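Local coordinates for protein CG4930 (Drosophila melanogaster, PDB 3ISM) that inhibits the mitochondrial nuclease EndoG by binding it in a complex, and is probably able to block its ribonuclease activity, at residues A64-V69 against E93-D98. The protein carries 1 engineered substitution. Residues are numbered along the deposited sequence; the frame is centred on the assembly and turned at random.
Sequences AAARDV and EEYRGD
Tyr-95 reaches from the helix of 93-98 to the helix of 64-69, where Ala-66 and Arg-67 receive it. Its CG lies anti to the backbone N (chi1 160°), which carries the ring across to the facing helix. Arg-67 NH1 donates a hydrogen bond of 2.9 Å to Tyr-95 OH. The phenol oxygen sits at the edge of the guanidinium, practically in its plane. The bond is bent, with an N-H...O angle of 146°. The guanidinium and ring planes are 52° apart, so the two groups do not stack. Arg-67 is bent at chi3, and the bend brings one face of its guanidinium near Ala-64 CA, which lies toward the rim of that face. The aliphatic part of the arginine packs as well: Arg-67 CG is 3.6 Å from Tyr-95 CE2. Nearer the root of the ring, Ala-66 CB comes within 4.2 Å of Tyr-95 CG. The closest CA atoms of segments 64-69 and 93-98, those of Ala-66 and Tyr-95, are 7.0 Å apart. The segments belong to two consecutive helices, 52-75 and 81-102, within the helical region that matches the Ku C-terminal-domain-like family. Tyr-95 also packs on Phe-59 and Ala-63 of the first helix, on Tyr-36 of helix 32-43, and against the ring of Tyr-107. Trp-110 of helix 104-120 touches Arg-67. On the same helix as Tyr-95, Glu-94 and Asp-98 form salt bridges with Arg-94 and Arg-93, respectively, of the CG8862 chain.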
loop_
_atom_site.group_PDB
_atom_site.type_symbol
_atom_site.label_atom_id
_atom_site.label_comp_id
_atom_site.label_asym_id
_atom_site.label_seq_id
_atom_site.Cartn_x
_atom_site.Cartn_y
_atom_site.Cartn_z
ATOM N N ALA C 64 -29.766 -4.350 -26.657
ATOM C CA ALA C 64 -31.044 -4.662 -27.302
ATOM C C ALA C 64 -31.003 -4.302 -28.778
ATOM O O ALA C 64 -31.541 -5.029 -29.624
ATOM C CB ALA C 64 -32.219 -3.950 -26.598
ATOM N N ALA C 65 -30.355 -3.190 -29.093
ATOM C CA ALA C 65 -30.168 -2.801 -30.489
ATOM C C ALA C 65 -29.251 -3.788 -31.238
ATOM O O ALA C 65 -29.491 -4.124 -32.408
ATOM C CB ALA C 65 -29.612 -1.385 -30.565
ATOM N N ALA C 66 -28.206 -4.248 -30.554
ATOM C CA ALA C 66 -27.299 -5.235 -31.126
ATOM C C ALA C 66 -28.018 -6.550 -31.411
ATOM O O ALA C 66 -27.864 -7.103 -32.492
ATOM C CB ALA C 66 -26.093 -5.455 -30.229
ATOM N N ARG C 67 -28.824 -7.028 -30.465
ATOM C CA ARG C 67 -29.583 -8.272 -30.653
ATOM C C ARG C 67 -30.571 -8.210 -31.823
ATOM O O ARG C 67 -30.746 -9.202 -32.539
ATOM C CB ARG C 67 -30.336 -8.663 -29.380
ATOM C CG ARG C 67 -29.431 -9.091 -28.259
ATOM C CD ARG C 67 -30.207 -9.682 -27.093
ATOM N NE ARG C 67 -31.219 -8.786 -26.555
ATOM C CZ ARG C 67 -30.999 -7.949 -25.547
ATOM N NH1 ARG C 67 -29.796 -7.893 -24.991
ATOM N NH2 ARG C 67 -31.980 -7.163 -25.106
ATOM N N ASP C 68 -31.225 -7.060 -31.984
ATOM C CA ASP C 68 -32.192 -6.832 -33.071
ATOM C C ASP C 68 -31.522 -6.972 -34.437
ATOM O O ASP C 68 -32.000 -7.691 -35.307
ATOM C CB ASP C 68 -32.794 -5.432 -32.947
ATOM C CG ASP C 68 -33.704 -5.070 -34.120
ATOM O OD1 ASP C 68 -34.588 -5.885 -34.479
ATOM O OD2 ASP C 68 -33.545 -3.962 -34.684
ATOM N N VAL C 69 -30.401 -6.276 -34.594
ATOM C CA VAL C 69 -29.631 -6.253 -35.825
ATOM C C VAL C 69 -29.024 -7.622 -36.174
ATOM O O VAL C 69 -29.046 -8.035 -37.330
ATOM C CB VAL C 69 -28.553 -5.126 -35.755
ATOM C CG1 VAL C 69 -27.464 -5.326 -36.772
ATOM C CG2 VAL C 69 -29.213 -3.782 -35.977
ATOM N N GLU C 93 -19.957 -11.622 -31.550
ATOM C CA GLU C 93 -18.726 -11.774 -30.793
ATOM C C GLU C 93 -18.391 -10.546 -29.929
ATOM O O GLU C 93 -18.125 -10.674 -28.742
ATOM C CB GLU C 93 -17.574 -12.062 -31.755
ATOM C CG GLU C 93 -16.333 -12.524 -31.064
ATOM C CD GLU C 93 -15.557 -13.552 -31.885
ATOM O OE1 GLU C 93 -15.673 -13.571 -33.147
ATOM O OE2 GLU C 93 -14.833 -14.344 -31.245
ATOM N N GLU C 94 -18.397 -9.363 -30.537
ATOM C CA GLU C 94 -18.173 -8.115 -29.799
ATOM C C GLU C 94 -19.224 -7.909 -28.712
ATOM O O GLU C 94 -18.888 -7.607 -27.555
ATOM C CB GLU C 94 -18.174 -6.919 -30.753
ATOM C CG GLU C 94 -17.819 -5.580 -30.108
ATOM C CD GLU C 94 -16.348 -5.444 -29.761
ATOM O OE1 GLU C 94 -15.505 -6.076 -30.427
ATOM O OE2 GLU C 94 -16.032 -4.683 -28.826
ATOM N N TYR C 95 -20.492 -8.089 -29.072
ATOM C CA TYR C 95 -21.568 -7.910 -28.096
ATOM C C TYR C 95 -21.435 -8.883 -26.903
ATOM O O TYR C 95 -21.493 -8.444 -25.739
ATOM C CB TYR C 95 -22.952 -7.936 -28.744
ATOM C CG TYR C 95 -24.072 -8.234 -27.776
ATOM C CD1 TYR C 95 -24.211 -7.513 -26.594
ATOM C CD2 TYR C 95 -24.992 -9.242 -28.039
ATOM C CE1 TYR C 95 -25.222 -7.810 -25.695
ATOM C CE2 TYR C 95 -26.012 -9.524 -27.150
ATOM C CZ TYR C 95 -26.119 -8.804 -25.986
ATOM O OH TYR C 95 -27.126 -9.061 -25.098
ATOM N N ARG C 96 -21.230 -10.172 -27.187
ATOM C CA ARG C 96 -21.018 -11.178 -26.135
ATOM C C ARG C 96 -19.865 -10.828 -25.164
ATOM O O ARG C 96 -19.966 -11.047 -23.954
ATOM C CB ARG C 96 -20.732 -12.549 -26.759
ATOM C CG ARG C 96 -20.615 -13.674 -25.732
ATOM C CD ARG C 96 -20.388 -15.018 -26.399
ATOM N NE ARG C 96 -20.594 -16.123 -25.461
ATOM C CZ ARG C 96 -19.682 -16.530 -24.579
ATOM N NH1 ARG C 96 -18.491 -15.936 -24.519
ATOM N NH2 ARG C 96 -19.947 -17.540 -23.774
ATOM N N GLY C 97 -18.775 -10.302 -25.717
ATOM C CA GLY C 97 -17.611 -9.912 -24.928
ATOM C C GLY C 97 -17.965 -8.862 -23.898
ATOM O O GLY C 97 -17.467 -8.891 -22.778
ATOM N N ASP C 98 -18.832 -7.932 -24.280
ATOM C CA ASP C 98 -19.340 -6.932 -23.342
ATOM C C ASP C 98 -20.357 -7.512 -22.373
ATOM O O ASP C 98 -20.331 -7.195 -21.178
ATOM C CB ASP C 98 -19.948 -5.750 -24.100
ATOM C CG ASP C 98 -18.896 -4.911 -24.780
ATOM O OD1 ASP C 98 -17.780 -4.828 -24.241
ATOM O OD2 ASP C 98 -19.162 -4.348 -25.851
#